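Local coordinates for protein phosphate transporter (Thermotoga maritima MSB8, PDB 6L85) that carries phosphate across the cell membrane in a sodium-dependent manner, probably importing it into the cell, at residues L211-F214 against F215-F219; F162-K165 against N166-K169; K130-L133 against F134-S138; A41-I44 against A45-L48. All coordinates share one frame; numbering follows the deposited sequence.

All four contacts are local, each made between residues about one turn apart in a continuous piece of chain. Contacts 1, 3 and 4 lie inside helices, whereas contact 2 is the turn between helices 129-162 and 167-194. Contact 3 is at the beginning of the first of these helices, and its centre is about 44 Å from that of contact 2. Contacts 1 and 2 are about 20 Å apart between centres. Contacts 1 and 4 are about 23 Å apart between centres within one chain, yet residues of each pack on residues of the other across the dimer. Contact 3 lies near a sodium site: the Ile135 side chain is about 9 Å from a bound sodium ion.

Contact 1 (L211-F214 against F215-F219); sequences LVTF and FVVHF
Thr213 and Val217 sit one turn apart on helix 199-224, and their side chains run alongside each other. Their methyl groups meet, CG2 of Thr213 at 4.0 Å from CG2 of Val217. With OG1 beside the backbone N (chi1 -58°), the Thr213 methyl CG2 is left anti to that N, facing Val217. The OG1 itself turns back to the carbonyl O of Phe209, which it hydrogen-bonds. Val217 CG2 also rests 3.2 Å from Thr213 O. This is the tight part of the contact, and Thr213 is buried. The backbone bond of the same pair is short and straight, Val217 N to Thr213 O at 2.9 Å and 169°.

The side chains of Phe214 and His218 meet more loosely, on a partly exposed part of the helix. Phe214 reaches His218 only obliquely, with CE1 at 4.2 Å from His218 CB. The imidazole leads away from Phe214, and its ND1 is hydrogen-bonded to Thr172 O. Phe219 touches two rings of its own segment. Its CE2 stands 3.5 Å above one face of the Phe215 ring, toward the rim. His218 CD2 lies 3.7 Å above a face of the Phe219 ring.

Thr213 packs on Ile179, Ser180 and Ile183 of helix 167-194, so its methyl contact belongs to a joint between consecutive helices. The second subunit also packs here: Thr213 touches Phe47 of that subunit. Phe301 of the second subunit meets Phe215 edge-to-face and also meets the Phe219 ring, while Val212 packs on Phe50 of that subunit.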
ATOM      1  N   LEU B 211     -13.005  -5.136  -6.114  1.00 37.82           N
ATOM      2  CA  LEU B 211     -14.034  -4.351  -6.787  1.00 38.45           C
ATOM      3  C   LEU B 211     -13.506  -2.982  -7.185  1.00 42.55           C
ATOM      4  O   LEU B 211     -13.673  -2.547  -8.339  1.00 39.58           O
ATOM      5  CB  LEU B 211     -15.258  -4.222  -5.880  1.00 41.04           C
ATOM      6  CG  LEU B 211     -15.897  -5.603  -5.775  1.00 46.69           C
ATOM      7  CD1 LEU B 211     -17.024  -5.631  -4.756  1.00 46.65           C
ATOM      8  CD2 LEU B 211     -16.395  -5.994  -7.173  1.00 42.60           C
ATOM      9  N   VAL B 212     -12.840  -2.292  -6.241  1.00 40.64           N
ATOM     10  CA  VAL B 212     -12.288  -0.968  -6.558  1.00 38.08           C
ATOM     11  C   VAL B 212     -11.228  -1.076  -7.650  1.00 37.84           C
ATOM     12  O   VAL B 212     -11.186  -0.268  -8.595  1.00 36.50           O
ATOM     13  CB  VAL B 212     -11.709  -0.304  -5.297  1.00 43.27           C
ATOM     14  CG1 VAL B 212     -11.145   1.069  -5.655  1.00 38.14           C
ATOM     15  CG2 VAL B 212     -12.779  -0.207  -4.211  1.00 38.88           C
ATOM     16  N   THR B 213     -10.334  -2.063  -7.512  1.00 40.45           N
ATOM     17  CA  THR B 213      -9.280  -2.288  -8.496  1.00 40.96           C
ATOM     18  C   THR B 213      -9.865  -2.537  -9.881  1.00 39.06           C
ATOM     19  O   THR B 213      -9.419  -1.946 -10.870  1.00 38.62           O
ATOM     20  CB  THR B 213      -8.424  -3.474  -8.038  1.00 42.56           C
ATOM     21  OG1 THR B 213      -7.880  -3.192  -6.735  1.00 41.79           O
ATOM     22  CG2 THR B 213      -7.280  -3.778  -9.033  1.00 41.68           C
ATOM     23  N   PHE B 214     -10.877  -3.406  -9.965  1.00 39.40           N
ATOM     24  CA  PHE B 214     -11.480  -3.721 -11.255  1.00 45.40           C
ATOM     25  C   PHE B 214     -12.050  -2.471 -11.889  1.00 44.02           C
ATOM     26  O   PHE B 214     -11.870  -2.243 -13.090  1.00 39.46           O
ATOM     27  CB  PHE B 214     -12.577  -4.789 -11.105  1.00 44.60           C
ATOM     28  CG  PHE B 214     -13.138  -5.278 -12.435  1.00 46.91           C
ATOM     29  CD1 PHE B 214     -14.039  -4.500 -13.163  1.00 45.10           C
ATOM     30  CD2 PHE B 214     -12.749  -6.504 -12.962  1.00 48.26           C
ATOM     31  CE1 PHE B 214     -14.539  -4.933 -14.399  1.00 50.28           C
ATOM     32  CE2 PHE B 214     -13.242  -6.950 -14.196  1.00 51.82           C
ATOM     33  CZ  PHE B 214     -14.137  -6.163 -14.918  1.00 47.20           C
ATOM     34  N   PHE B 215     -12.741  -1.646 -11.094  1.00 43.17           N
ATOM     35  CA  PHE B 215     -13.336  -0.427 -11.635  1.00 39.38           C
ATOM     36  C   PHE B 215     -12.263   0.480 -12.238  1.00 42.66           C
ATOM     37  O   PHE B 215     -12.343   0.893 -13.413  1.00 41.41           O
ATOM     38  CB  PHE B 215     -14.110   0.284 -10.520  1.00 44.36           C
ATOM     39  CG  PHE B 215     -14.959   1.434 -10.994  1.00 44.76           C
ATOM     40  CD1 PHE B 215     -14.379   2.644 -11.340  1.00 37.27           C
ATOM     41  CD2 PHE B 215     -16.339   1.297 -11.099  1.00 43.85           C
ATOM     42  CE1 PHE B 215     -15.153   3.702 -11.778  1.00 43.92           C
ATOM     43  CE2 PHE B 215     -17.117   2.353 -11.532  1.00 42.35           C
ATOM     44  CZ  PHE B 215     -16.520   3.560 -11.870  1.00 41.82           C
ATOM     45  N   VAL B 216     -11.220   0.755 -11.456  1.00 41.99           N
ATOM     46  CA  VAL B 216     -10.201   1.715 -11.882  1.00 43.58           C
ATOM     47  C   VAL B 216      -9.423   1.192 -13.085  1.00 40.00           C
ATOM     48  O   VAL B 216      -9.173   1.925 -14.051  1.00 40.82           O
ATOM     49  CB  VAL B 216      -9.266   2.049 -10.704  1.00 44.41           C
ATOM     50  CG1 VAL B 216      -7.975   2.683 -11.207  1.00 44.98           C
ATOM     51  CG2 VAL B 216      -9.992   2.988  -9.712  1.00 40.86           C
ATOM     52  N   VAL B 217      -8.985  -0.069 -13.025  1.00 38.64           N
ATOM     53  CA  VAL B 217      -8.228  -0.642 -14.131  1.00 41.75           C
ATOM     54  C   VAL B 217      -9.100  -0.745 -15.378  1.00 42.93           C
ATOM     55  O   VAL B 217      -8.623  -0.535 -16.493  1.00 43.11           O
ATOM     56  CB  VAL B 217      -7.643  -2.011 -13.748  1.00 42.67           C
ATOM     57  CG1 VAL B 217      -6.872  -2.604 -14.936  1.00 40.65           C
ATOM     58  CG2 VAL B 217      -6.737  -1.883 -12.525  1.00 39.81           C
ATOM     59  N   HIS B 218     -10.385  -1.063 -15.214  1.00 41.32           N
ATOM     60  CA  HIS B 218     -11.282  -1.103 -16.357  1.00 45.52           C
ATOM     61  C   HIS B 218     -11.297   0.236 -17.075  1.00 50.36           C
ATOM     62  O   HIS B 218     -11.157   0.289 -18.301  1.00 51.34           O
ATOM     63  CB  HIS B 218     -12.691  -1.502 -15.913  1.00 45.15           C
ATOM     64  CG  HIS B 218     -13.725  -1.303 -16.975  1.00 55.14           C
ATOM     65  ND1 HIS B 218     -13.911  -2.194 -18.014  1.00 52.83           N
ATOM     66  CD2 HIS B 218     -14.608  -0.296 -17.181  1.00 57.68           C
ATOM     67  CE1 HIS B 218     -14.876  -1.752 -18.801  1.00 57.19           C
ATOM     68  NE2 HIS B 218     -15.314  -0.602 -18.319  1.00 67.48           N
ATOM     69  N   PHE B 219     -11.427   1.343 -16.333  1.00 48.16           N
ATOM     70  CA  PHE B 219     -11.471   2.616 -17.061  1.00 49.60           C
ATOM     71  C   PHE B 219     -10.107   3.013 -17.625  1.00 50.68           C
ATOM     72  O   PHE B 219     -10.032   3.586 -18.730  1.00 54.19           O
ATOM     73  CB  PHE B 219     -12.079   3.712 -16.192  1.00 49.38           C
ATOM     74  CG  PHE B 219     -13.579   3.639 -16.170  1.00 54.63           C
ATOM     75  CD1 PHE B 219     -14.331   4.227 -17.184  1.00 53.37           C
ATOM     76  CD2 PHE B 219     -14.232   2.909 -15.189  1.00 47.90           C
ATOM     77  CE1 PHE B 219     -15.710   4.115 -17.189  1.00 53.77           C
ATOM     78  CE2 PHE B 219     -15.613   2.791 -15.184  1.00 48.78           C
ATOM     79  CZ  PHE B 219     -16.354   3.388 -16.191  1.00 53.02           C
TER

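Contact 2 (F162-K165 against N166-K169); sequences FHTK and NPKK
Phe162 and Pro167 are brought together by a tight turn, with 5.5 Å between Phe162 CA and Pro167 CA. His163 is the first residue to leave the helical conformation after helix 129-162. It is the centre of an inverse gamma turn, closed by a weak hydrogen bond from Thr164 N to Phe162 O at 2.9 Å. Thr164 is extended, and by Pro167 the chain is helical again.

The proline ring fills the inside of the turn. Its CD and CG each lie 3.6 Å from Thr164 O, and its CG is 3.9 Å from Phe162 O. Thr164 adds its hydroxyl from another side, with OG1 at 3.6 Å from Pro167 CA. Placed between the backbone N and the carbonyl carbon (chi1 65°), that OG1 is hydrogen-bonded to Val161 O and to Ser170 OG, which ties the turn to both helices. A serine here removes the ring carbons set against the carbonyls of Phe162 and Thr164, and the turn would probably flex more freely.

Asn166 extends its side chain with CG anti to the backbone N (chi1 -173°). This carries OD1 to Lys169 N, at 3.4 Å, in a weak but straight bond of 173°. Phe162 and Pro167 also pack on helix 231-258, at Val235 and Val231 respectively. Asn166 is thus the N-cap of helix 167-194, followed by proline at the first helical position, where the missing N-H costs no helical hydrogen bond.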
ATOM      1  N   PHE B 162      -8.577 -13.161 -27.279  1.00 49.78           N
ATOM      2  CA  PHE B 162      -8.249 -13.241 -28.705  1.00 58.00           C
ATOM      3  C   PHE B 162      -9.333 -13.980 -29.497  1.00 50.76           C
ATOM      4  O   PHE B 162      -9.784 -13.498 -30.538  1.00 54.39           O
ATOM      5  CB  PHE B 162      -6.863 -13.878 -28.895  1.00 54.35           C
ATOM      6  CG  PHE B 162      -5.727 -13.012 -28.374  1.00 56.86           C
ATOM      7  CD1 PHE B 162      -5.284 -11.909 -29.095  1.00 59.13           C
ATOM      8  CD2 PHE B 162      -5.129 -13.287 -27.148  1.00 58.06           C
ATOM      9  CE1 PHE B 162      -4.247 -11.101 -28.615  1.00 59.18           C
ATOM     10  CE2 PHE B 162      -4.092 -12.485 -26.651  1.00 55.18           C
ATOM     11  CZ  PHE B 162      -3.652 -11.393 -27.384  1.00 59.68           C
ATOM     12  N   HIS B 163      -9.811 -15.114 -28.995  1.00 49.69           N
ATOM     13  CA  HIS B 163     -10.846 -15.842 -29.711  1.00 50.55           C
ATOM     14  C   HIS B 163     -12.244 -15.283 -29.467  1.00 50.61           C
ATOM     15  O   HIS B 163     -13.178 -16.061 -29.262  1.00 55.26           O
ATOM     16  CB  HIS B 163     -10.839 -17.322 -29.299  1.00 49.24           C
ATOM     17  CG  HIS B 163      -9.510 -17.996 -29.449  1.00 51.70           C
ATOM     18  ND1 HIS B 163      -8.449 -17.423 -30.122  1.00 51.09           N
ATOM     19  CD2 HIS B 163      -9.072 -19.204 -29.017  1.00 50.19           C
ATOM     20  CE1 HIS B 163      -7.412 -18.243 -30.088  1.00 51.93           C
ATOM     21  NE2 HIS B 163      -7.763 -19.330 -29.422  1.00 56.10           N
ATOM     22  N   THR B 164     -12.430 -13.965 -29.565  1.00 49.42           N
ATOM     23  CA  THR B 164     -13.741 -13.354 -29.358  1.00 47.67           C
ATOM     24  C   THR B 164     -14.039 -12.402 -30.510  1.00 48.87           C
ATOM     25  O   THR B 164     -13.141 -11.988 -31.244  1.00 50.82           O
ATOM     26  CB  THR B 164     -13.838 -12.575 -28.011  1.00 52.80           C
ATOM     27  OG1 THR B 164     -12.953 -11.452 -28.033  1.00 45.52           O
ATOM     28  CG2 THR B 164     -13.497 -13.461 -26.819  1.00 47.50           C
ATOM     29  N   LYS B 165     -15.319 -12.033 -30.634  1.00 47.51           N
ATOM     30  CA  LYS B 165     -15.774 -11.162 -31.715  1.00 52.33           C
ATOM     31  C   LYS B 165     -15.173  -9.767 -31.661  1.00 54.60           C
ATOM     32  O   LYS B 165     -15.116  -9.086 -32.695  1.00 54.54           O
ATOM     33  CB  LYS B 165     -17.303 -11.032 -31.680  1.00 55.66           C
ATOM     34  CG  LYS B 165     -18.045 -12.331 -31.983  1.00 57.79           C
ATOM     35  CD  LYS B 165     -19.545 -12.166 -31.796  1.00 60.17           C
ATOM     36  CE  LYS B 165     -20.082 -13.191 -30.813  1.00 64.84           C
ATOM     37  NZ  LYS B 165     -19.571 -14.562 -31.136  1.00 67.83           N
ATOM     38  N   ASN B 166     -14.764  -9.305 -30.481  1.00 56.06           N
ATOM     39  CA  ASN B 166     -14.323  -7.924 -30.292  1.00 52.21           C
ATOM     40  C   ASN B 166     -13.215  -7.898 -29.242  1.00 59.11           C
ATOM     41  O   ASN B 166     -13.435  -7.517 -28.082  1.00 53.14           O
ATOM     42  CB  ASN B 166     -15.502  -7.040 -29.880  1.00 53.74           C
ATOM     43  CG  ASN B 166     -15.146  -5.572 -29.840  1.00 54.57           C
ATOM     44  OD1 ASN B 166     -13.973  -5.197 -29.882  1.00 54.48           O
ATOM     45  ND2 ASN B 166     -16.165  -4.726 -29.779  1.00 62.01           N
ATOM     46  N   PRO B 167     -11.993  -8.294 -29.622  1.00 58.71           N
ATOM     47  CA  PRO B 167     -10.937  -8.476 -28.608  1.00 51.66           C
ATOM     48  C   PRO B 167     -10.592  -7.219 -27.817  1.00 54.52           C
ATOM     49  O   PRO B 167     -10.192  -7.345 -26.652  1.00 49.23           O
ATOM     50  CB  PRO B 167      -9.743  -8.978 -29.434  1.00 49.58           C
ATOM     51  CG  PRO B 167     -10.399  -9.659 -30.645  1.00 51.17           C
ATOM     52  CD  PRO B 167     -11.562  -8.747 -30.962  1.00 54.37           C
ATOM     53  N   LYS B 168     -10.732  -6.020 -28.397  1.00 50.29           N
ATOM     54  CA  LYS B 168     -10.510  -4.794 -27.631  1.00 54.68           C
ATOM     55  C   LYS B 168     -11.456  -4.713 -26.432  1.00 52.69           C
ATOM     56  O   LYS B 168     -11.027  -4.519 -25.279  1.00 54.12           O
ATOM     57  CB  LYS B 168     -10.715  -3.580 -28.532  1.00 49.64           C
ATOM     58  CG  LYS B 168      -9.624  -3.320 -29.524  1.00 53.97           C
ATOM     59  CD  LYS B 168     -10.029  -2.139 -30.397  1.00 50.68           C
ATOM     60  CE  LYS B 168      -8.913  -1.719 -31.310  1.00 52.69           C
ATOM     61  NZ  LYS B 168      -8.960  -0.243 -31.550  1.00 68.13           N
ATOM     62  N   LYS B 169     -12.758  -4.846 -26.708  1.00 52.11           N
ATOM     63  CA  LYS B 169     -13.784  -4.879 -25.674  1.00 55.19           C
ATOM     64  C   LYS B 169     -13.508  -5.978 -24.658  1.00 55.99           C
ATOM     65  O   LYS B 169     -13.718  -5.785 -23.455  1.00 56.73           O
ATOM     66  CB  LYS B 169     -15.149  -5.093 -26.331  1.00 57.28           C
ATOM     67  CG  LYS B 169     -16.350  -4.467 -25.641  1.00 61.67           C
ATOM     68  CD  LYS B 169     -17.508  -4.344 -26.641  1.00 63.92           C
ATOM     69  CE  LYS B 169     -18.871  -4.191 -25.966  1.00 67.43           C
ATOM     70  NZ  LYS B 169     -19.465  -5.500 -25.553  1.00 74.07           N
TER

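Contact 3 (K130-L133 against F134-S138); sequences KTFL and FIVLS
Phe132 CG is anti to the backbone N (chi1 176°), which sends the ring outward with a lean toward the next turn, where it meets Val136. Val136 holds CG2 beside its own backbone N, and this methyl comes over one face of the ring. The result is a CH-pi contact, with CG2 3.8 Å from the centroid of the Phe132 ring and 22° off the ring normal. It is offset toward the rim, and the nearest ring atom is CZ, at 3.6 Å from Val136 CG2.

The pair Lys130 and Phe134 is arranged differently. The lysine chain bends early and then runs alongside the phenylalanine. Its CE reaches the ring edge, in the ring plane, at 4.0 Å from Phe134 CE2. The contact is thus made by the aliphatic part of the lysine. Phe134 CD2 also lies 3.3 Å from Lys130 O, approached obliquely. Both residues are on the surface of the chain.

Thr131 and Ile135 touch methyl to methyl, CG2 of Thr131 at 3.8 Å from CD1 of Ile135. Backbone bonds join Ile135 to Thr131, Val136 to Phe132 and Leu137 to Leu133. Ser138 turns its hydroxyl back on the helix, and OG donates to Ile135 O at 2.6 Å.

A bound dodecyl maltoside lies about 4 Å from the Phe132 side chain. On the protein side, Phe132 packs on Val111 and Met115 of helix 106-121. Ile135 touches Pro343, and Ser138 touches Leu342 and Ile344, so this turn of helix 129-162 borders the loop that supplies sodium ligand Ile344.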
ATOM      1  N   LYS B 130      12.213 -34.293   8.459  1.00 53.54           N
ATOM      2  CA  LYS B 130      10.783 -34.268   8.147  1.00 53.88           C
ATOM      3  C   LYS B 130      10.412 -33.019   7.351  1.00 59.42           C
ATOM      4  O   LYS B 130       9.811 -33.107   6.273  1.00 61.00           O
ATOM      5  CB  LYS B 130       9.969 -34.347   9.441  1.00 57.15           C
ATOM      6  CG  LYS B 130       8.530 -33.868   9.337  1.00 63.66           C
ATOM      7  CD  LYS B 130       7.606 -34.977   8.878  1.00 72.51           C
ATOM      8  CE  LYS B 130       6.165 -34.724   9.309  1.00 74.79           C
ATOM      9  NZ  LYS B 130       5.312 -35.933   9.062  1.00 83.33           N
ATOM     10  N   THR B 131      10.785 -31.836   7.863  1.00 58.39           N
ATOM     11  CA  THR B 131      10.434 -30.590   7.187  1.00 53.56           C
ATOM     12  C   THR B 131      11.279 -30.381   5.937  1.00 51.91           C
ATOM     13  O   THR B 131      10.755 -29.985   4.882  1.00 52.89           O
ATOM     14  CB  THR B 131      10.584 -29.415   8.151  1.00 52.29           C
ATOM     15  OG1 THR B 131       9.603 -29.543   9.184  1.00 56.29           O
ATOM     16  CG2 THR B 131      10.362 -28.083   7.427  1.00 47.06           C
ATOM     17  N   PHE B 132      12.589 -30.639   6.038  1.00 49.83           N
ATOM     18  CA  PHE B 132      13.457 -30.481   4.882  1.00 51.48           C
ATOM     19  C   PHE B 132      12.937 -31.279   3.692  1.00 54.75           C
ATOM     20  O   PHE B 132      13.077 -30.849   2.538  1.00 51.32           O
ATOM     21  CB  PHE B 132      14.885 -30.900   5.241  1.00 51.47           C
ATOM     22  CG  PHE B 132      15.828 -30.859   4.085  1.00 56.08           C
ATOM     23  CD1 PHE B 132      16.205 -29.647   3.526  1.00 60.43           C
ATOM     24  CD2 PHE B 132      16.323 -32.027   3.539  1.00 57.69           C
ATOM     25  CE1 PHE B 132      17.071 -29.601   2.446  1.00 57.41           C
ATOM     26  CE2 PHE B 132      17.185 -31.988   2.460  1.00 63.01           C
ATOM     27  CZ  PHE B 132      17.560 -30.767   1.912  1.00 62.16           C
ATOM     28  N   LEU B 133      12.289 -32.420   3.963  1.00 55.72           N
ATOM     29  CA  LEU B 133      11.725 -33.241   2.898  1.00 53.63           C
ATOM     30  C   LEU B 133      10.610 -32.512   2.162  1.00 50.05           C
ATOM     31  O   LEU B 133      10.544 -32.542   0.928  1.00 51.61           O
ATOM     32  CB  LEU B 133      11.191 -34.548   3.480  1.00 56.35           C
ATOM     33  CG  LEU B 133      11.085 -35.670   2.461  1.00 61.07           C
ATOM     34  CD1 LEU B 133      12.413 -36.418   2.438  1.00 65.50           C
ATOM     35  CD2 LEU B 133       9.920 -36.592   2.809  1.00 66.63           C
ATOM     36  N   PHE B 134       9.683 -31.912   2.912  1.00 48.25           N
ATOM     37  CA  PHE B 134       8.608 -31.146   2.293  1.00 52.49           C
ATOM     38  C   PHE B 134       9.148 -29.931   1.553  1.00 49.35           C
ATOM     39  O   PHE B 134       8.593 -29.539   0.523  1.00 50.98           O
ATOM     40  CB  PHE B 134       7.593 -30.730   3.350  1.00 55.64           C
ATOM     41  CG  PHE B 134       6.747 -31.863   3.835  1.00 63.34           C
ATOM     42  CD1 PHE B 134       5.910 -32.527   2.964  1.00 64.75           C
ATOM     43  CD2 PHE B 134       6.801 -32.276   5.157  1.00 66.17           C
ATOM     44  CE1 PHE B 134       5.130 -33.579   3.399  1.00 75.91           C
ATOM     45  CE2 PHE B 134       6.019 -33.326   5.601  1.00 69.74           C
ATOM     46  CZ  PHE B 134       5.186 -33.983   4.719  1.00 70.11           C
ATOM     47  N   ILE B 135      10.257 -29.363   2.034  1.00 47.97           N
ATOM     48  CA  ILE B 135      10.873 -28.235   1.342  1.00 48.43           C
ATOM     49  C   ILE B 135      11.425 -28.684  -0.020  1.00 50.57           C
ATOM     50  O   ILE B 135      11.185 -28.029  -1.051  1.00 41.97           O
ATOM     51  CB  ILE B 135      11.950 -27.588   2.242  1.00 45.56           C
ATOM     52  CG1 ILE B 135      11.298 -26.930   3.475  1.00 45.09           C
ATOM     53  CG2 ILE B 135      12.808 -26.584   1.459  1.00 43.36           C
ATOM     54  CD1 ILE B 135      12.293 -26.490   4.580  1.00 40.26           C
ATOM     55  N   VAL B 136      12.130 -29.826  -0.058  1.00 48.05           N
ATOM     56  CA  VAL B 136      12.649 -30.322  -1.343  1.00 45.26           C
ATOM     57  C   VAL B 136      11.498 -30.668  -2.281  1.00 43.92           C
ATOM     58  O   VAL B 136      11.525 -30.349  -3.485  1.00 48.33           O
ATOM     59  CB  VAL B 136      13.590 -31.527  -1.143  1.00 52.75           C
ATOM     60  CG1 VAL B 136      14.066 -32.023  -2.501  1.00 51.35           C
ATOM     61  CG2 VAL B 136      14.792 -31.150  -0.314  1.00 44.34           C
ATOM     62  N   LEU B 137      10.445 -31.283  -1.740  1.00 46.22           N
ATOM     63  CA  LEU B 137       9.266 -31.561  -2.552  1.00 46.97           C
ATOM     64  C   LEU B 137       8.711 -30.285  -3.173  1.00 49.55           C
ATOM     65  O   LEU B 137       8.322 -30.273  -4.349  1.00 48.01           O
ATOM     66  CB  LEU B 137       8.194 -32.248  -1.706  1.00 49.85           C
ATOM     67  CG  LEU B 137       6.896 -32.548  -2.458  1.00 56.53           C
ATOM     68  CD1 LEU B 137       7.177 -33.382  -3.718  1.00 55.37           C
ATOM     69  CD2 LEU B 137       5.884 -33.257  -1.559  1.00 57.37           C
ATOM     70  N   SER B 138       8.650 -29.202  -2.390  1.00 49.25           N
ATOM     71  CA  SER B 138       8.144 -27.949  -2.935  1.00 48.80           C
ATOM     72  C   SER B 138       9.097 -27.392  -3.981  1.00 43.36           C
ATOM     73  O   SER B 138       8.659 -26.735  -4.924  1.00 39.33           O
ATOM     74  CB  SER B 138       7.912 -26.934  -1.812  1.00 47.10           C
ATOM     75  OG  SER B 138       9.153 -26.432  -1.343  1.00 41.88           O
TER

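Contact 4 (A41-I44 against A45-L48); sequences AALI and AMFL
Ile44 and Leu48 form an apolar contact one turn apart within helix 38-56, which is packed among other helices and against the second subunit. The two side chains leave the helix in the same direction, one beside the other. With CG1 beside the backbone N (chi1 -55°), Ile44 CG2 lies anti to that N and meets Leu48 CD2 at 3.9 Å. The same Leu48 CD2 sits 3.4 Å from Ile44 O, so one methyl covers both the branch and the carbonyl of Ile44.

On another side of the helix, Leu43 and Met46 make a looser contact, with CD2 of Leu43 at 4.3 Å from SD of Met46. Met46 CG approaches Ala42 O at 3.2 Å. The alanines keep this part of the helix slim. Ala45 CB reaches back only as far as Ala41 O, at 3.4 Å.

Four backbone bonds hold the turn. The longest is Phe47 N to Leu43 O, at 3.3 Å.

Helix 2-32 receives Ala41 and Ile44 on Met27, and Ala45 on Val23. Helix 231-258 takes Ile44 and Leu48 on Cys248. Both of these helices carry sodium ligands, among them Asn21 and Ser247. Ala42 and Ala45 pack on Val300 of helix 286-302, and Leu43 lies against Val216 of the second subunit.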
ATOM      1  N   ALA B  41      12.628   0.213 -13.503  1.00 45.69           N
ATOM      2  CA  ALA B  41      12.382  -1.119 -12.963  1.00 44.70           C
ATOM      3  C   ALA B  41      13.018  -1.260 -11.590  1.00 40.62           C
ATOM      4  O   ALA B  41      12.393  -1.774 -10.658  1.00 39.99           O
ATOM      5  CB  ALA B  41      12.917  -2.190 -13.917  1.00 38.11           C
ATOM      6  N   ALA B  42      14.244  -0.751 -11.440  1.00 37.76           N
ATOM      7  CA  ALA B  42      14.937  -0.855 -10.161  1.00 40.95           C
ATOM      8  C   ALA B  42      14.219  -0.062  -9.069  1.00 40.70           C
ATOM      9  O   ALA B  42      14.052  -0.556  -7.950  1.00 39.34           O
ATOM     10  CB  ALA B  42      16.388  -0.398 -10.314  1.00 37.48           C
ATOM     11  N   LEU B  43      13.772   1.166  -9.372  1.00 42.18           N
ATOM     12  CA  LEU B  43      13.114   1.976  -8.333  1.00 40.81           C
ATOM     13  C   LEU B  43      11.782   1.361  -7.895  1.00 37.79           C
ATOM     14  O   LEU B  43      11.464   1.280  -6.679  1.00 37.59           O
ATOM     15  CB  LEU B  43      12.914   3.407  -8.842  1.00 40.20           C
ATOM     16  CG  LEU B  43      14.213   4.171  -9.115  1.00 45.24           C
ATOM     17  CD1 LEU B  43      13.980   5.499  -9.896  1.00 41.07           C
ATOM     18  CD2 LEU B  43      14.985   4.415  -7.830  1.00 39.06           C
ATOM     19  N   ILE B  44      10.991   0.913  -8.875  1.00 32.25           N
ATOM     20  CA  ILE B  44       9.738   0.236  -8.561  1.00 39.30           C
ATOM     21  C   ILE B  44      10.002  -0.986  -7.689  1.00 37.90           C
ATOM     22  O   ILE B  44       9.353  -1.181  -6.646  1.00 37.76           O
ATOM     23  CB  ILE B  44       8.989  -0.159  -9.848  1.00 41.56           C
ATOM     24  CG1 ILE B  44       8.760   1.050 -10.747  1.00 45.53           C
ATOM     25  CG2 ILE B  44       7.663  -0.819  -9.504  1.00 43.05           C
ATOM     26  CD1 ILE B  44       8.084   0.703 -12.051  1.00 43.51           C
ATOM     27  N   ALA B  45      10.960  -1.830  -8.105  1.00 40.29           N
ATOM     28  CA  ALA B  45      11.237  -3.056  -7.356  1.00 37.96           C
ATOM     29  C   ALA B  45      11.692  -2.731  -5.951  1.00 37.87           C
ATOM     30  O   ALA B  45      11.350  -3.442  -5.010  1.00 38.99           O
ATOM     31  CB  ALA B  45      12.294  -3.899  -8.066  1.00 35.92           C
ATOM     32  N   MET B  46      12.470  -1.655  -5.791  1.00 37.66           N
ATOM     33  CA  MET B  46      12.914  -1.243  -4.465  1.00 43.64           C
ATOM     34  C   MET B  46      11.735  -1.087  -3.528  1.00 41.71           C
ATOM     35  O   MET B  46      11.770  -1.546  -2.380  1.00 40.63           O
ATOM     36  CB  MET B  46      13.677   0.074  -4.548  1.00 37.71           C
ATOM     37  CG  MET B  46      15.114  -0.093  -4.957  1.00 43.65           C
ATOM     38  SD  MET B  46      15.952   1.493  -4.860  1.00 44.15           S
ATOM     39  CE  MET B  46      16.588   1.437  -3.188  1.00 35.04           C
ATOM     40  N   PHE B  47      10.679  -0.428  -4.003  1.00 38.99           N
ATOM     41  CA  PHE B  47       9.536  -0.250  -3.109  1.00 40.29           C
ATOM     42  C   PHE B  47       8.755  -1.554  -2.910  1.00 36.16           C
ATOM     43  O   PHE B  47       8.367  -1.885  -1.781  1.00 34.57           O
ATOM     44  CB  PHE B  47       8.621   0.869  -3.613  1.00 43.49           C
ATOM     45  CG  PHE B  47       7.944   1.603  -2.504  1.00 52.27           C
ATOM     46  CD1 PHE B  47       6.787   1.094  -1.919  1.00 55.53           C
ATOM     47  CD2 PHE B  47       8.494   2.773  -1.994  1.00 53.26           C
ATOM     48  CE1 PHE B  47       6.169   1.761  -0.864  1.00 58.41           C
ATOM     49  CE2 PHE B  47       7.888   3.441  -0.950  1.00 53.84           C
ATOM     50  CZ  PHE B  47       6.722   2.932  -0.377  1.00 58.18           C
ATOM     51  N   LEU B  48       8.550  -2.325  -3.987  1.00 38.83           N
ATOM     52  CA  LEU B  48       7.665  -3.488  -3.914  1.00 35.11           C
ATOM     53  C   LEU B  48       8.306  -4.669  -3.171  1.00 35.15           C
ATOM     54  O   LEU B  48       7.611  -5.387  -2.436  1.00 32.30           O
ATOM     55  CB  LEU B  48       7.223  -3.900  -5.320  1.00 36.12           C
ATOM     56  CG  LEU B  48       5.921  -3.299  -5.874  1.00 42.05           C
ATOM     57  CD1 LEU B  48       4.710  -3.577  -4.976  1.00 39.79           C
ATOM     58  CD2 LEU B  48       6.077  -1.812  -6.100  1.00 40.77           C
TER